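Local coordinates for protein trehalose monomycolate exporter MmpL3 (Mycobacterium tuberculosis, PDB 7NVH) that probably exports trehalose monomycolate, a mycolic acid carrier for the mycobacterial cell envelope, across the inner membrane as an RND-family transporter, at residues R653-I663 with P720-W731. Sequence-based numbering, arbitrary orientation.
Sequences RERGMSTQEAI and PSVMKLLGDDCW
The indole NE1 of Trp731 gives a weak hydrogen bond, 3.4 Å long, to Thr659 OG1, a doubtful one because the hydroxyl is crowded in the model. The beta-branched threonine suits this buried place, as it offers a hydroxyl to the indole N-H and a methyl, CG2, to the ring edge and to Gly727 O. Arg653 covers a face of the same ring: its CD stands 3.6 Å from the centroid of the five-membered ring, almost on the normal, a CH-pi contact. With CG anti to the backbone N (chi1 166°) and a bend at chi2, the arginine chain lies over the indole and sets its guanidinium, tilted 42° to the ring, with an edge beside Asp728 OD1. Arg653 NH1 and Asp728 OD1 form a long, tentative salt bridge of 3.8 Å. Farther along, Ala662 CB is small enough to meet Trp731 CZ2, and Ile663 reaches Met723 CB with CD1 and Pro720 CB with CG2. Gly727 has a positive phi at which a CB would jam against the preceding carbonyl, so glycine suits the turn leading to Trp731. Segments 659-663 and 720-726, of helices 659-669 and 694-726, run nearly antiparallel (165°), while Met649 of helix 624-654 touches Ile663, Met723 and Trp731, and Val389 of helix 385-391 touches Ile663 and Pro720.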
loop_
_atom_site.group_PDB
_atom_site.type_symbol
_atom_site.label_atom_id
_atom_site.label_comp_id
_atom_site.label_asym_id
_atom_site.label_seq_id
_atom_site.Cartn_x
_atom_site.Cartn_y
_atom_site.Cartn_z
ATOM N N ARG A 653 33.521 -6.541 -16.297
ATOM C CA ARG A 653 34.037 -7.864 -16.630
ATOM C C ARG A 653 34.232 -8.021 -18.131
ATOM O O ARG A 653 35.234 -8.591 -18.578
ATOM C CB ARG A 653 33.100 -8.944 -16.097
ATOM C CG ARG A 653 33.363 -10.320 -16.670
ATOM C CD ARG A 653 34.476 -11.021 -15.918
ATOM N NE ARG A 653 35.129 -12.035 -16.737
ATOM C CZ ARG A 653 35.844 -13.040 -16.247
ATOM N NH1 ARG A 653 36.000 -13.168 -14.939
ATOM N NH2 ARG A 653 36.404 -13.917 -17.066
ATOM N N GLU A 654 33.286 -7.518 -18.926
ATOM C CA GLU A 654 33.412 -7.609 -20.376
ATOM C C GLU A 654 34.619 -6.844 -20.895
ATOM O O GLU A 654 35.103 -7.143 -21.991
ATOM C CB GLU A 654 32.138 -7.098 -21.047
ATOM C CG GLU A 654 30.891 -7.898 -20.706
ATOM C CD GLU A 654 30.784 -9.190 -21.496
ATOM O OE1 GLU A 654 29.743 -9.868 -21.388
ATOM O OE2 GLU A 654 31.736 -9.527 -22.232
ATOM N N ARG A 655 35.117 -5.871 -20.137
ATOM C CA ARG A 655 36.298 -5.109 -20.516
ATOM C C ARG A 655 37.596 -5.863 -20.251
ATOM O O ARG A 655 38.668 -5.251 -20.295
ATOM C CB ARG A 655 36.315 -3.769 -19.780
ATOM C CG ARG A 655 35.346 -2.748 -20.345
ATOM C CD ARG A 655 35.737 -1.334 -19.956
ATOM N NE ARG A 655 36.224 -1.255 -18.583
ATOM C CZ ARG A 655 35.559 -0.678 -17.587
ATOM N NH1 ARG A 655 34.374 -0.127 -17.809
ATOM N NH2 ARG A 655 36.078 -0.653 -16.367
ATOM N N GLY A 656 37.525 -7.163 -19.979
ATOM C CA GLY A 656 38.702 -7.966 -19.733
ATOM C C GLY A 656 39.115 -8.089 -18.283
ATOM O O GLY A 656 40.063 -8.828 -17.990
ATOM N N MET A 657 38.442 -7.393 -17.372
ATOM C CA MET A 657 38.802 -7.453 -15.964
ATOM C C MET A 657 38.555 -8.845 -15.401
ATOM O O MET A 657 37.601 -9.527 -15.783
ATOM C CB MET A 657 38.005 -6.420 -15.170
ATOM C CG MET A 657 38.225 -4.977 -15.595
ATOM S SD MET A 657 39.696 -4.212 -14.881
ATOM C CE MET A 657 40.959 -4.657 -16.072
ATOM N N SER A 658 39.423 -9.267 -14.486
ATOM C CA SER A 658 39.226 -10.528 -13.790
ATOM C C SER A 658 37.995 -10.433 -12.892
ATOM O O SER A 658 37.367 -9.381 -12.762
ATOM C CB SER A 658 40.468 -10.887 -12.981
ATOM O OG SER A 658 40.466 -12.261 -12.639
ATOM N N THR A 659 37.639 -11.554 -12.264
ATOM C CA THR A 659 36.436 -11.575 -11.440
ATOM C C THR A 659 36.577 -10.672 -10.221
ATOM O O THR A 659 35.627 -9.979 -9.845
ATOM C CB THR A 659 36.113 -13.003 -11.009
ATOM O OG1 THR A 659 36.053 -13.847 -12.164
ATOM C CG2 THR A 659 34.775 -13.048 -10.292
ATOM N N GLN A 660 37.752 -10.667 -9.591
ATOM C CA GLN A 660 37.959 -9.825 -8.416
ATOM C C GLN A 660 37.965 -8.349 -8.794
ATOM O O GLN A 660 37.302 -7.525 -8.147
ATOM C CB GLN A 660 39.267 -10.218 -7.728
ATOM C CG GLN A 660 39.456 -9.614 -6.354
ATOM C CD GLN A 660 40.516 -10.331 -5.548
ATOM O OE1 GLN A 660 41.139 -11.276 -6.024
ATOM N NE2 GLN A 660 40.725 -9.883 -4.317
ATOM N N GLU A 661 38.703 -7.998 -9.846
ATOM C CA GLU A 661 38.721 -6.617 -10.311
ATOM C C GLU A 661 37.349 -6.188 -10.806
ATOM O O GLU A 661 36.944 -5.037 -10.615
ATOM C CB GLU A 661 39.766 -6.452 -11.411
ATOM C CG GLU A 661 41.068 -7.166 -11.117
ATOM C CD GLU A 661 42.189 -6.745 -12.043
ATOM O OE1 GLU A 661 41.902 -6.382 -13.203
ATOM O OE2 GLU A 661 43.359 -6.775 -11.609
ATOM N N ALA A 662 36.622 -7.092 -11.463
ATOM C CA ALA A 662 35.270 -6.761 -11.894
ATOM C C ALA A 662 34.435 -6.291 -10.714
ATOM O O ALA A 662 33.766 -5.257 -10.788
ATOM C CB ALA A 662 34.616 -7.964 -12.569
ATOM N N ILE A 663 34.504 -7.019 -9.599
ATOM C CA ILE A 663 33.778 -6.620 -8.398
ATOM C C ILE A 663 34.294 -5.287 -7.874
ATOM O O ILE A 663 33.508 -4.407 -7.504
ATOM C CB ILE A 663 33.871 -7.719 -7.325
ATOM C CG1 ILE A 663 33.303 -9.033 -7.855
ATOM C CG2 ILE A 663 33.128 -7.302 -6.073
ATOM C CD1 ILE A 663 33.655 -10.225 -7.003
ATOM N N PRO A 720 29.702 -8.838 -2.572
ATOM C CA PRO A 720 31.103 -9.107 -2.934
ATOM C C PRO A 720 31.612 -10.440 -2.423
ATOM O O PRO A 720 32.297 -11.159 -3.159
ATOM C CB PRO A 720 31.871 -7.940 -2.305
ATOM C CG PRO A 720 30.882 -6.925 -1.963
ATOM C CD PRO A 720 29.556 -7.574 -1.830
ATOM N N SER A 721 31.293 -10.792 -1.177
ATOM C CA SER A 721 31.798 -12.039 -0.615
ATOM C C SER A 721 31.241 -13.245 -1.354
ATOM O O SER A 721 31.977 -14.188 -1.663
ATOM C CB SER A 721 31.456 -12.117 0.871
ATOM O OG SER A 721 30.054 -12.119 1.061
ATOM N N VAL A 722 29.941 -13.234 -1.651
ATOM C CA VAL A 722 29.343 -14.347 -2.378
ATOM C C VAL A 722 29.910 -14.431 -3.787
ATOM O O VAL A 722 30.270 -15.515 -4.259
ATOM C CB VAL A 722 27.810 -14.221 -2.388
ATOM C CG1 VAL A 722 27.210 -15.206 -3.367
ATOM C CG2 VAL A 722 27.258 -14.466 -0.997
ATOM N N MET A 723 30.018 -13.293 -4.475
ATOM C CA MET A 723 30.522 -13.317 -5.843
ATOM C C MET A 723 31.989 -13.721 -5.899
ATOM O O MET A 723 32.444 -14.243 -6.921
ATOM C CB MET A 723 30.313 -11.960 -6.505
ATOM C CG MET A 723 28.891 -11.735 -6.973
ATOM S SD MET A 723 28.636 -10.098 -7.667
ATOM C CE MET A 723 29.352 -10.321 -9.291
ATOM N N LYS A 724 32.744 -13.484 -4.827
ATOM C CA LYS A 724 34.111 -13.987 -4.781
ATOM C C LYS A 724 34.144 -15.481 -4.488
ATOM O O LYS A 724 34.961 -16.209 -5.062
ATOM C CB LYS A 724 34.919 -13.222 -3.737
ATOM C CG LYS A 724 36.169 -13.941 -3.279
ATOM C CD LYS A 724 37.351 -13.606 -4.163
ATOM C CE LYS A 724 38.552 -14.457 -3.807
ATOM N NZ LYS A 724 39.483 -14.612 -4.955
ATOM N N LEU A 725 33.266 -15.953 -3.600
ATOM C CA LEU A 725 33.227 -17.380 -3.290
ATOM C C LEU A 725 32.837 -18.198 -4.512
ATOM O O LEU A 725 33.396 -19.274 -4.753
ATOM C CB LEU A 725 32.258 -17.642 -2.139
ATOM C CG LEU A 725 32.730 -17.212 -0.752
ATOM C CD1 LEU A 725 31.556 -17.135 0.204
ATOM C CD2 LEU A 725 33.788 -18.165 -0.229
ATOM N N LEU A 726 31.873 -17.704 -5.292
ATOM C CA LEU A 726 31.453 -18.408 -6.498
ATOM C C LEU A 726 32.608 -18.562 -7.475
ATOM O O LEU A 726 32.806 -19.637 -8.051
ATOM C CB LEU A 726 30.298 -17.660 -7.157
ATOM C CG LEU A 726 28.899 -17.902 -6.601
ATOM C CD1 LEU A 726 27.914 -16.938 -7.232
ATOM C CD2 LEU A 726 28.480 -19.338 -6.849
ATOM N N GLY A 727 33.383 -17.500 -7.670
ATOM C CA GLY A 727 34.534 -17.558 -8.544
ATOM C C GLY A 727 34.249 -17.036 -9.933
ATOM O O GLY A 727 33.403 -16.155 -10.113
ATOM N N ASP A 728 34.948 -17.581 -10.926
ATOM C CA ASP A 728 34.781 -17.165 -12.312
ATOM C C ASP A 728 33.470 -17.643 -12.917
ATOM O O ASP A 728 33.167 -17.271 -14.056
ATOM C CB ASP A 728 35.954 -17.671 -13.151
ATOM C CG ASP A 728 37.249 -16.955 -12.831
ATOM O OD1 ASP A 728 37.197 -15.758 -12.484
ATOM O OD2 ASP A 728 38.321 -17.589 -12.923
ATOM N N ASP A 729 32.697 -18.450 -12.198
ATOM C CA ASP A 729 31.432 -18.969 -12.691
ATOM C C ASP A 729 30.265 -18.026 -12.441
ATOM O O ASP A 729 29.129 -18.373 -12.772
ATOM C CB ASP A 729 31.140 -20.330 -12.057
ATOM C CG ASP A 729 31.760 -21.476 -12.831
ATOM O OD1 ASP A 729 32.006 -21.313 -14.044
ATOM O OD2 ASP A 729 32.006 -22.540 -12.227
ATOM N N CYS A 730 30.511 -16.850 -11.859
ATOM C CA CYS A 730 29.460 -15.842 -11.764
ATOM C C CYS A 730 29.007 -15.383 -13.140
ATOM O O CYS A 730 27.875 -14.916 -13.300
ATOM C CB CYS A 730 29.946 -14.632 -10.969
ATOM S SG CYS A 730 30.309 -14.929 -9.240
ATOM N N TRP A 731 29.876 -15.505 -14.140
ATOM C CA TRP A 731 29.673 -14.898 -15.446
ATOM C C TRP A 731 29.269 -15.930 -16.492
ATOM O O TRP A 731 29.425 -15.700 -17.693
ATOM C CB TRP A 731 30.945 -14.179 -15.882
ATOM C CG TRP A 731 31.565 -13.376 -14.789
ATOM C CD1 TRP A 731 32.737 -13.642 -14.152
ATOM C CD2 TRP A 731 31.038 -12.192 -14.184
ATOM N NE1 TRP A 731 32.982 -12.690 -13.196
ATOM C CE2 TRP A 731 31.951 -11.789 -13.195
ATOM C CE3 TRP A 731 29.886 -11.431 -14.386
ATOM C CZ2 TRP A 731 31.749 -10.661 -12.411
ATOM C CZ3 TRP A 731 29.688 -10.314 -13.607
ATOM C CH2 TRP A 731 30.613 -9.937 -12.632
#